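PDB 6A7S: N-acetylglucosamine-specific lectin from Saxidomus purpuratus, which probably binds carbohydrates through a C-type lectin domain, with N-acetylated sugars such as N-acetylglucosamine and N-acetylgalactosamine as ligands. Local coordinates for residues A[86-91]-A[148-153]; A[109-114]-A[136-141]. One frame throughout, in Å; residues are numbered along the deposited sequence.

Interaction 1: A[86-91]-A[148-153]; sequences HYYWIG and NGPCIC. With NGA (2-acetamido-2-deoxy-beta-D-galactopyranose), chain B.
Tyr88 and Pro150 meet across two strands that are joined by a single backbone bridge, Trp89 with Cys151. The proline lies over one face of the tyrosine ring: Pro150 CG stands 3.5 Å from the Tyr88 ring centroid, a CH-pi contact in which the two side chains cross at about a right angle. Tyr88 CG is anti to its own carbonyl carbon (chi1 -71°), which turns one face of the ring toward Pro150. On the same strand Tyr87 folds the other way, its CG held between backbone N and carbonyl carbon (chi1 55°). That torsion carries the phenol to the residue just before strand 149-155, where Tyr87 OH donates to Asn148 O at 2.7 Å, arriving from above the carbonyl plane. Gly149 CA packs at 3.8 Å from Tyr87 CE2. One face of this ring receives the acetamido methyl of the bound N-acetylgalactosamine, with C8 of the sugar 3.8 Å from Tyr87 CG. Two backbone bonds flank the bridge: Trp89 N to Pro150 O at 3.0 Å, nearly straight, and Ile152 N to Trp89 O at 3.2 Å. Beyond them Ile90 and Ile152 lie side by side and point the same way, Ile90 CG2 reaching Ile152 CD1 at 4.2 Å. The strands run roughly the same way, 44° apart, and Trp89 bonds to both neighbours of Cys151, the parallel pattern; this lone bridge joins strands that belong to different sheets. Strand 87-95 bonds on to strand 125-131, while strand 149-155 is flanked by strand 38-47, whose Glu44 is hydrogen-bonded to the Tyr88 hydroxyl; from helix 49-58, Trp49 meets the Trp89 ring and Cys56 forms a disulfide with Cys153.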
ATOM      1  N   HIS A  86      -8.480  14.483 -22.518  1.00 29.55           N
ATOM      2  CA  HIS A  86      -8.967  15.242 -21.407  1.00 30.45           C
ATOM      3  C   HIS A  86      -9.613  14.342 -20.336  1.00 30.03           C
ATOM      4  O   HIS A  86     -10.129  14.833 -19.368  1.00 28.79           O
ATOM      5  CB  HIS A  86      -9.861  16.416 -21.925  1.00 35.02           C
ATOM      6  CG  HIS A  86     -11.260  16.086 -22.375  1.00 33.89           C
ATOM      7  ND1 HIS A  86     -11.543  15.553 -23.615  1.00 39.50           N
ATOM      8  CD2 HIS A  86     -12.478  16.265 -21.769  1.00 38.38           C
ATOM      9  CE1 HIS A  86     -12.865  15.383 -23.743  1.00 40.97           C
ATOM     10  NE2 HIS A  86     -13.468  15.815 -22.616  1.00 40.05           N
ATOM     11  N   TYR A  87      -9.528  13.019 -20.467  1.00 27.96           N
ATOM     12  CA  TYR A  87      -9.903  12.158 -19.379  1.00 27.94           C
ATOM     13  C   TYR A  87      -9.180  10.810 -19.510  1.00 27.38           C
ATOM     14  O   TYR A  87      -8.943  10.351 -20.610  1.00 28.75           O
ATOM     15  CB  TYR A  87     -11.422  11.937 -19.307  1.00 30.35           C
ATOM     16  CG  TYR A  87     -12.073  11.424 -20.563  1.00 30.61           C
ATOM     17  CD1 TYR A  87     -12.449  12.305 -21.561  1.00 30.28           C
ATOM     18  CD2 TYR A  87     -12.333  10.068 -20.770  1.00 32.59           C
ATOM     19  CE1 TYR A  87     -13.000  11.860 -22.750  1.00 31.37           C
ATOM     20  CE2 TYR A  87     -12.910   9.608 -21.950  1.00 36.28           C
ATOM     21  CZ  TYR A  87     -13.256  10.515 -22.942  1.00 34.51           C
ATOM     22  OH  TYR A  87     -13.826  10.118 -24.118  1.00 34.60           O
ATOM     23  N   TYR A  88      -8.960  10.179 -18.351  1.00 32.74           N
ATOM     24  CA  TYR A  88      -8.341   8.830 -18.203  1.00 27.03           C
ATOM     25  C   TYR A  88      -9.107   8.030 -17.148  1.00 26.30           C
ATOM     26  O   TYR A  88      -9.318   8.467 -16.027  1.00 32.95           O
ATOM     27  CB  TYR A  88      -6.899   8.898 -17.741  1.00 27.61           C
ATOM     28  CG  TYR A  88      -5.935   9.413 -18.765  1.00 27.24           C
ATOM     29  CD1 TYR A  88      -5.952  10.747 -19.153  1.00 29.90           C
ATOM     30  CD2 TYR A  88      -4.976   8.573 -19.324  1.00 30.77           C
ATOM     31  CE1 TYR A  88      -5.057  11.216 -20.105  1.00 27.18           C
ATOM     32  CE2 TYR A  88      -4.056   9.033 -20.268  1.00 26.50           C
ATOM     33  CZ  TYR A  88      -4.104  10.359 -20.664  1.00 31.88           C
ATOM     34  OH  TYR A  88      -3.214  10.795 -21.618  1.00 29.00           O
ATOM     35  N   TRP A  89      -9.528   6.830 -17.535  1.00 27.78           N
ATOM     36  CA  TRP A  89     -10.270   5.946 -16.605  1.00 31.81           C
ATOM     37  C   TRP A  89      -9.376   5.470 -15.454  1.00 28.69           C
ATOM     38  O   TRP A  89      -8.198   5.210 -15.670  1.00 32.21           O
ATOM     39  CB  TRP A  89     -10.861   4.778 -17.380  1.00 32.30           C
ATOM     40  CG  TRP A  89     -11.861   5.157 -18.417  1.00 34.32           C
ATOM     41  CD1 TRP A  89     -11.813   4.865 -19.748  1.00 34.26           C
ATOM     42  CD2 TRP A  89     -13.078   5.893 -18.211  1.00 33.17           C
ATOM     43  NE1 TRP A  89     -12.905   5.374 -20.380  1.00 34.04           N
ATOM     44  CE2 TRP A  89     -13.694   6.013 -19.468  1.00 33.52           C
ATOM     45  CE3 TRP A  89     -13.690   6.469 -17.105  1.00 33.72           C
ATOM     46  CZ2 TRP A  89     -14.860   6.743 -19.661  1.00 30.40           C
ATOM     47  CZ3 TRP A  89     -14.887   7.131 -17.284  1.00 35.81           C
ATOM     48  CH2 TRP A  89     -15.473   7.235 -18.543  1.00 33.29           C
ATOM     49  N   ILE A  90      -9.988   5.350 -14.265  1.00 31.76           N
ATOM     50  CA  ILE A  90      -9.354   4.869 -13.059  1.00 32.30           C
ATOM     51  C   ILE A  90     -10.267   3.848 -12.356  1.00 31.80           C
ATOM     52  O   ILE A  90     -11.423   3.677 -12.688  1.00 31.69           O
ATOM     53  CB  ILE A  90      -8.950   6.031 -12.109  1.00 30.11           C
ATOM     54  CG1 ILE A  90     -10.170   6.784 -11.553  1.00 34.04           C
ATOM     55  CG2 ILE A  90      -7.922   6.965 -12.762  1.00 28.70           C
ATOM     56  CD1 ILE A  90      -9.826   7.774 -10.480  1.00 36.64           C
ATOM     57  N   GLY A  91      -9.746   3.201 -11.309  1.00 34.80           N
ATOM     58  CA  GLY A  91     -10.344   1.964 -10.774  1.00 35.09           C
ATOM     59  C   GLY A  91     -11.349   2.227  -9.692  1.00 38.80           C
ATOM     60  O   GLY A  91     -11.233   1.700  -8.563  1.00 37.20           O
ATOM     61  N   ASN A 148     -15.271   6.150 -24.876  1.00 31.56           N
ATOM     62  CA  ASN A 148     -13.953   5.628 -25.144  1.00 34.88           C
ATOM     63  C   ASN A 148     -12.880   6.625 -24.753  1.00 37.86           C
ATOM     64  O   ASN A 148     -12.887   7.803 -25.207  1.00 37.42           O
ATOM     65  CB  ASN A 148     -13.778   5.289 -26.616  1.00 35.92           C
ATOM     66  CG  ASN A 148     -14.639   4.117 -27.006  1.00 42.78           C
ATOM     67  OD1 ASN A 148     -14.795   3.148 -26.275  1.00 40.44           O
ATOM     68  ND2 ASN A 148     -15.222   4.219 -28.173  1.00 48.18           N
ATOM     69  N   GLY A 149     -11.891   6.132 -24.011  1.00 33.40           N
ATOM     70  CA  GLY A 149     -10.735   6.945 -23.654  1.00 31.51           C
ATOM     71  C   GLY A 149      -9.550   6.070 -23.235  1.00 34.84           C
ATOM     72  O   GLY A 149      -9.676   4.842 -23.169  1.00 30.13           O
ATOM     73  N   PRO A 150      -8.429   6.711 -22.862  1.00 33.43           N
ATOM     74  CA  PRO A 150      -7.245   6.049 -22.304  1.00 33.39           C
ATOM     75  C   PRO A 150      -7.463   5.723 -20.822  1.00 34.07           C
ATOM     76  O   PRO A 150      -8.525   6.060 -20.226  1.00 30.08           O
ATOM     77  CB  PRO A 150      -6.161   7.090 -22.472  1.00 32.56           C
ATOM     78  CG  PRO A 150      -6.912   8.388 -22.200  1.00 35.30           C
ATOM     79  CD  PRO A 150      -8.268   8.177 -22.866  1.00 36.44           C
ATOM     80  N   CYS A 151      -6.505   5.007 -20.236  1.00 30.68           N
ATOM     81  CA  CYS A 151      -6.658   4.544 -18.871  1.00 30.45           C
ATOM     82  C   CYS A 151      -5.290   4.419 -18.188  1.00 28.97           C
ATOM     83  O   CYS A 151      -4.229   4.573 -18.825  1.00 32.49           O
ATOM     84  CB  CYS A 151      -7.485   3.263 -18.817  1.00 35.57           C
ATOM     85  SG  CYS A 151      -6.559   1.830 -19.464  1.00 34.17           S
ATOM     86  N   ILE A 152      -5.362   4.198 -16.863  1.00 31.42           N
ATOM     87  CA  ILE A 152      -4.230   4.077 -15.985  1.00 33.80           C
ATOM     88  C   ILE A 152      -4.327   2.745 -15.235  1.00 33.56           C
ATOM     89  O   ILE A 152      -5.250   2.518 -14.452  1.00 32.34           O
ATOM     90  CB  ILE A 152      -4.112   5.230 -14.989  1.00 31.33           C
ATOM     91  CG1 ILE A 152      -4.241   6.622 -15.637  1.00 32.68           C
ATOM     92  CG2 ILE A 152      -2.778   5.067 -14.274  1.00 33.46           C
ATOM     93  CD1 ILE A 152      -4.251   7.733 -14.643  1.00 35.07           C
ATOM     94  N   CYS A 153      -3.342   1.885 -15.493  1.00 33.39           N
ATOM     95  CA  CYS A 153      -3.247   0.609 -14.764  1.00 34.98           C
ATOM     96  C   CYS A 153      -2.150   0.711 -13.705  1.00 33.68           C
ATOM     97  O   CYS A 153      -1.170   1.440 -13.854  1.00 31.83           O
ATOM     98  CB  CYS A 153      -2.856  -0.555 -15.677  1.00 33.98           C
ATOM     99  SG  CYS A 153      -3.885  -0.793 -17.159  1.00 34.56           S
TER
HETATM  100  C1  NGA B 201     -17.651  15.892 -19.282  1.00 33.65           C
HETATM  101  C2  NGA B 201     -17.467  14.642 -18.409  1.00 29.40           C
HETATM  102  C3  NGA B 201     -18.940  14.339 -18.167  1.00 30.70           C
HETATM  103  C4  NGA B 201     -19.629  15.626 -17.616  1.00 31.02           C
HETATM  104  C5  NGA B 201     -19.235  16.928 -18.299  1.00 34.75           C
HETATM  105  C6  NGA B 201     -19.882  18.255 -17.820  1.00 39.71           C
HETATM  106  C7  NGA B 201     -16.110  12.614 -18.663  1.00 32.91           C
HETATM  107  C8  NGA B 201     -15.812  11.503 -19.660  1.00 36.58           C
HETATM  108  N2  NGA B 201     -16.932  13.528 -19.158  1.00 30.98           N
HETATM  109  O1  NGA B 201     -17.071  16.091 -20.541  1.00 44.32           O
HETATM  110  O3  NGA B 201     -19.083  13.177 -17.363  1.00 32.70           O
HETATM  111  O4  NGA B 201     -19.257  15.566 -16.247  1.00 32.67           O
HETATM  112  O5  NGA B 201     -17.781  16.999 -18.394  1.00 37.82           O
HETATM  113  O6  NGA B 201     -21.312  18.131 -17.961  1.00 39.66           O
HETATM  114  O7  NGA B 201     -15.716  12.631 -17.521  1.00 33.09           O

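Interaction 2: A[109-114]-A[136-141]; sequences FTFIGW and WQWNDH. With NGA (2-acetamido-2-deoxy-beta-D-galactopyranose), chain B.
The indole of Trp138 packs one face against the Gly113 backbone and is met by three further aromatic side chains. As to hydrogen bonding, Trp138 N donates to Gly113 O at 3.0 Å and 178°, a straight bond beside the single bridge between Trp114 and Trp138, although the donor sits above the carbonyl plane. Contacts with the indole face come next: having no side chain, Gly113 lets the backbone lie flat on the ring, and its CA comes to rest 3.6 Å from the centroid of the Trp138 six-membered ring, a CH-pi contact over the face. Aromatic pairs complete the cluster. The edge of Trp138 is directed at the face of Phe109, with CZ3 of Trp138 3.9 Å from CE2 of Phe109 and the planes at 53°. Another part of the Trp138 edge, CE3, addresses the face of Trp114 in a second edge-to-face pair, planes at 76°. Phe111 approaches obliquely, its CD2 being 3.9 Å from Trp138 CZ2. Trp138 CG, anti to the carbonyl carbon, directs the indole into this cluster, and its NE1 is hydrogen-bonded to Tyr128 OH. Polar contacts with the sugar occupy the second half of strand 137-141. Asn139 ND2 donates to both O3 and O7 of N-acetylgalactosamine, each at 3.0 Å, and His141 ND1 shares a 2.6 Å hydrogen bond with sugar O3. Asn139 and Asp140, with Asp120, belong to the second calcium site known for this protein; strand 137-141 thus joins the aromatic cluster of the long loop region to the sugar-binding site of a C-type lectin domain.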
ATOM      1  N   PHE A 109     -12.532   4.970  -0.181  1.00 39.75           N
ATOM      2  CA  PHE A 109     -11.634   6.075  -0.384  1.00 43.86           C
ATOM      3  C   PHE A 109     -11.002   6.449   0.956  1.00 44.99           C
ATOM      4  O   PHE A 109     -11.642   6.349   1.974  1.00 46.25           O
ATOM      5  CB  PHE A 109     -12.382   7.280  -0.958  1.00 45.31           C
ATOM      6  CG  PHE A 109     -12.979   7.122  -2.339  1.00 42.73           C
ATOM      7  CD1 PHE A 109     -12.458   6.227  -3.273  1.00 41.61           C
ATOM      8  CD2 PHE A 109     -14.047   7.923  -2.735  1.00 43.25           C
ATOM      9  CE1 PHE A 109     -12.998   6.117  -4.548  1.00 39.65           C
ATOM     10  CE2 PHE A 109     -14.578   7.823  -4.017  1.00 40.38           C
ATOM     11  CZ  PHE A 109     -14.072   6.902  -4.911  1.00 42.33           C
ATOM     12  N   THR A 110      -9.751   6.897   0.912  1.00 39.38           N
ATOM     13  CA  THR A 110      -9.090   7.492   2.001  1.00 39.02           C
ATOM     14  C   THR A 110      -8.804   8.920   1.589  1.00 41.15           C
ATOM     15  O   THR A 110      -9.549   9.804   1.927  1.00 45.43           O
ATOM     16  CB  THR A 110      -7.833   6.695   2.379  1.00 41.74           C
ATOM     17  OG1 THR A 110      -7.037   6.403   1.227  1.00 44.11           O
ATOM     18  CG2 THR A 110      -8.195   5.396   3.063  1.00 44.53           C
ATOM     19  N   PHE A 111      -7.780   9.111   0.758  1.00 37.38           N
ATOM     20  CA  PHE A 111      -7.667  10.356  -0.015  1.00 39.12           C
ATOM     21  C   PHE A 111      -8.958  10.594  -0.828  1.00 34.37           C
ATOM     22  O   PHE A 111      -9.588   9.663  -1.365  1.00 38.22           O
ATOM     23  CB  PHE A 111      -6.397  10.320  -0.857  1.00 36.31           C
ATOM     24  CG  PHE A 111      -6.312  11.479  -1.807  1.00 36.95           C
ATOM     25  CD1 PHE A 111      -5.943  12.725  -1.366  1.00 37.77           C
ATOM     26  CD2 PHE A 111      -6.686  11.319  -3.130  1.00 40.47           C
ATOM     27  CE1 PHE A 111      -5.908  13.804  -2.236  1.00 43.87           C
ATOM     28  CE2 PHE A 111      -6.645  12.392  -4.000  1.00 37.43           C
ATOM     29  CZ  PHE A 111      -6.254  13.624  -3.553  1.00 38.11           C
ATOM     30  N   ILE A 112      -9.420  11.846  -0.822  1.00 40.97           N
ATOM     31  CA  ILE A 112     -10.609  12.260  -1.551  1.00 40.84           C
ATOM     32  C   ILE A 112     -10.137  13.227  -2.630  1.00 34.59           C
ATOM     33  O   ILE A 112      -9.644  14.267  -2.324  1.00 39.66           O
ATOM     34  CB  ILE A 112     -11.649  12.938  -0.626  1.00 43.45           C
ATOM     35  CG1 ILE A 112     -12.026  12.049   0.563  1.00 45.96           C
ATOM     36  CG2 ILE A 112     -12.878  13.350  -1.408  1.00 42.41           C
ATOM     37  CD1 ILE A 112     -12.640  10.733   0.188  1.00 49.27           C
ATOM     38  N   GLY A 113     -10.332  12.881  -3.898  1.00 33.69           N
ATOM     39  CA  GLY A 113      -9.736  13.643  -4.986  1.00 32.08           C
ATOM     40  C   GLY A 113     -10.757  14.217  -5.975  1.00 33.25           C
ATOM     41  O   GLY A 113     -10.383  14.615  -7.096  1.00 33.09           O
ATOM     42  N   TRP A 114     -12.042  14.248  -5.615  1.00 33.40           N
ATOM     43  CA  TRP A 114     -13.089  14.818  -6.514  1.00 34.58           C
ATOM     44  C   TRP A 114     -12.723  16.247  -6.921  1.00 35.23           C
ATOM     45  O   TRP A 114     -12.213  16.992  -6.121  1.00 34.13           O
ATOM     46  CB  TRP A 114     -14.431  14.859  -5.812  1.00 36.48           C
ATOM     47  CG  TRP A 114     -14.993  13.533  -5.415  1.00 36.62           C
ATOM     48  CD1 TRP A 114     -15.203  13.070  -4.154  1.00 39.75           C
ATOM     49  CD2 TRP A 114     -15.524  12.533  -6.295  1.00 36.49           C
ATOM     50  NE1 TRP A 114     -15.824  11.849  -4.188  1.00 35.61           N
ATOM     51  CE2 TRP A 114     -16.041  11.500  -5.490  1.00 39.45           C
ATOM     52  CE3 TRP A 114     -15.593  12.412  -7.681  1.00 36.52           C
ATOM     53  CZ2 TRP A 114     -16.613  10.356  -6.034  1.00 36.64           C
ATOM     54  CZ3 TRP A 114     -16.210  11.313  -8.214  1.00 36.31           C
ATOM     55  CH2 TRP A 114     -16.695  10.295  -7.402  1.00 37.31           C
ATOM     56  N   TRP A 136      -7.660  18.033 -13.822  1.00 31.05           N
ATOM     57  CA  TRP A 136      -7.109  16.686 -13.562  1.00 30.28           C
ATOM     58  C   TRP A 136      -7.434  16.257 -12.144  1.00 31.62           C
ATOM     59  O   TRP A 136      -6.552  16.079 -11.304  1.00 31.11           O
ATOM     60  CB  TRP A 136      -5.602  16.658 -13.878  1.00 30.32           C
ATOM     61  CG  TRP A 136      -5.313  16.701 -15.349  1.00 30.12           C
ATOM     62  CD1 TRP A 136      -4.553  17.639 -15.990  1.00 32.27           C
ATOM     63  CD2 TRP A 136      -5.765  15.796 -16.373  1.00 31.18           C
ATOM     64  NE1 TRP A 136      -4.482  17.365 -17.325  1.00 33.37           N
ATOM     65  CE2 TRP A 136      -5.232  16.257 -17.593  1.00 32.74           C
ATOM     66  CE3 TRP A 136      -6.626  14.694 -16.407  1.00 29.63           C
ATOM     67  CZ2 TRP A 136      -5.498  15.623 -18.805  1.00 32.75           C
ATOM     68  CZ3 TRP A 136      -6.921  14.095 -17.602  1.00 29.48           C
ATOM     69  CH2 TRP A 136      -6.356  14.554 -18.790  1.00 31.88           C
ATOM     70  N   GLN A 137      -8.744  16.112 -11.896  1.00 30.16           N
ATOM     71  CA  GLN A 137      -9.310  15.680 -10.663  1.00 29.53           C
ATOM     72  C   GLN A 137     -10.417  14.678 -11.000  1.00 30.33           C
ATOM     73  O   GLN A 137     -10.788  14.521 -12.132  1.00 31.52           O
ATOM     74  CB  GLN A 137      -9.792  16.871  -9.831  1.00 33.71           C
ATOM     75  CG  GLN A 137      -8.673  17.818  -9.400  1.00 36.61           C
ATOM     76  CD  GLN A 137      -9.206  19.140  -8.875  1.00 40.11           C
ATOM     77  OE1 GLN A 137      -9.728  19.941  -9.646  1.00 36.84           O
ATOM     78  NE2 GLN A 137      -9.077  19.383  -7.570  1.00 31.78           N
ATOM     79  N   TRP A 138     -10.970  13.982 -10.006  1.00 26.84           N
ATOM     80  CA  TRP A 138     -11.877  12.931 -10.318  1.00 32.17           C
ATOM     81  C   TRP A 138     -13.282  13.467 -10.723  1.00 32.07           C
ATOM     82  O   TRP A 138     -13.745  14.447 -10.173  1.00 35.90           O
ATOM     83  CB  TRP A 138     -12.056  12.021  -9.108  1.00 29.92           C
ATOM     84  CG  TRP A 138     -10.828  11.496  -8.449  1.00 32.93           C
ATOM     85  CD1 TRP A 138      -9.546  11.408  -8.907  1.00 34.30           C
ATOM     86  CD2 TRP A 138     -10.862  10.861  -7.177  1.00 34.44           C
ATOM     87  NE1 TRP A 138      -8.763  10.810  -7.968  1.00 37.65           N
ATOM     88  CE2 TRP A 138      -9.547  10.451  -6.901  1.00 37.00           C
ATOM     89  CE3 TRP A 138     -11.875  10.654  -6.235  1.00 33.75           C
ATOM     90  CZ2 TRP A 138      -9.225   9.844  -5.691  1.00 37.71           C
ATOM     91  CZ3 TRP A 138     -11.558  10.015  -5.054  1.00 36.45           C
ATOM     92  CH2 TRP A 138     -10.241   9.640  -4.784  1.00 37.19           C
ATOM     93  N   ASN A 139     -13.906  12.793 -11.691  1.00 31.41           N
ATOM     94  CA  ASN A 139     -15.292  12.967 -12.078  1.00 35.28           C
ATOM     95  C   ASN A 139     -15.938  11.591 -12.152  1.00 34.81           C
ATOM     96  O   ASN A 139     -15.248  10.603 -12.469  1.00 34.02           O
ATOM     97  CB  ASN A 139     -15.476  13.725 -13.401  1.00 34.18           C
ATOM     98  CG  ASN A 139     -16.934  13.812 -13.837  1.00 35.01           C
ATOM     99  OD1 ASN A 139     -17.821  14.235 -13.079  1.00 36.65           O
ATOM    100  ND2 ASN A 139     -17.191  13.344 -15.046  1.00 29.20           N
ATOM    101  N   ASP A 140     -17.254  11.557 -11.869  1.00 31.46           N
ATOM    102  CA  ASP A 140     -18.056  10.400 -12.139  1.00 33.51           C
ATOM    103  C   ASP A 140     -18.751  10.602 -13.486  1.00 35.70           C
ATOM    104  O   ASP A 140     -19.502  11.573 -13.690  1.00 37.06           O
ATOM    105  CB  ASP A 140     -19.067  10.069 -11.027  1.00 35.21           C
ATOM    106  CG  ASP A 140     -19.934  11.208 -10.519  1.00 34.89           C
ATOM    107  OD1 ASP A 140     -19.668  12.407 -10.856  1.00 38.46           O
ATOM    108  OD2 ASP A 140     -20.918  10.871  -9.773  1.00 39.44           O
ATOM    109  N   HIS A 141     -18.477   9.655 -14.393  1.00 32.81           N
ATOM    110  CA  HIS A 141     -19.070   9.652 -15.717  1.00 36.28           C
ATOM    111  C   HIS A 141     -20.185   8.624 -15.780  1.00 38.81           C
ATOM    112  O   HIS A 141     -19.978   7.449 -15.458  1.00 36.29           O
ATOM    113  CB  HIS A 141     -18.046   9.341 -16.799  1.00 34.32           C
ATOM    114  CG  HIS A 141     -18.567   9.585 -18.166  1.00 32.90           C
ATOM    115  ND1 HIS A 141     -18.783  10.883 -18.655  1.00 32.76           N
ATOM    116  CD2 HIS A 141     -18.928   8.717 -19.136  1.00 30.05           C
ATOM    117  CE1 HIS A 141     -19.262  10.781 -19.865  1.00 31.35           C
ATOM    118  NE2 HIS A 141     -19.302   9.461 -20.221  1.00 33.18           N
TER
HETATM  119  C1  NGA B 201     -17.651  15.892 -19.282  1.00 33.65           C
HETATM  120  C2  NGA B 201     -17.467  14.642 -18.409  1.00 29.40           C
HETATM  121  C3  NGA B 201     -18.940  14.339 -18.167  1.00 30.70           C
HETATM  122  C4  NGA B 201     -19.629  15.626 -17.616  1.00 31.02           C
HETATM  123  C5  NGA B 201     -19.235  16.928 -18.299  1.00 34.75           C
HETATM  124  C6  NGA B 201     -19.882  18.255 -17.820  1.00 39.71           C
HETATM  125  C7  NGA B 201     -16.110  12.614 -18.663  1.00 32.91           C
HETATM  126  C8  NGA B 201     -15.812  11.503 -19.660  1.00 36.58           C
HETATM  127  N2  NGA B 201     -16.932  13.528 -19.158  1.00 30.98           N
HETATM  128  O1  NGA B 201     -17.071  16.091 -20.541  1.00 44.32           O
HETATM  129  O3  NGA B 201     -19.083  13.177 -17.363  1.00 32.70           O
HETATM  130  O4  NGA B 201     -19.257  15.566 -16.247  1.00 32.67           O
HETATM  131  O5  NGA B 201     -17.781  16.999 -18.394  1.00 37.82           O
HETATM  132  O6  NGA B 201     -21.312  18.131 -17.961  1.00 39.66           O
HETATM  133  O7  NGA B 201     -15.716  12.631 -17.521  1.00 33.09           O

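In the fold
The centres of interactions 1 and 2 lie 13 Å apart within one C-type lectin domain. Along the chain the order is 86-91, 109-114, 136-141, 148-153, which nests interaction 2 inside the loop that interaction 1 closes. Strands 87-95 and 137-141 share the five-stranded antiparallel sheet, both pairing with strand 125-131, whereas strand 149-155 belongs to the four-stranded sheet. Direct packing joins the two contacts: Trp89 CH2 meets His141 CB at 3.8 Å, and Trp136 CH2 comes within 3.6 Å of His86 C. Both contacts also reach the same N-acetylgalactosamine, linking the junction between the sheets to the sugar-binding end of strand 137-141.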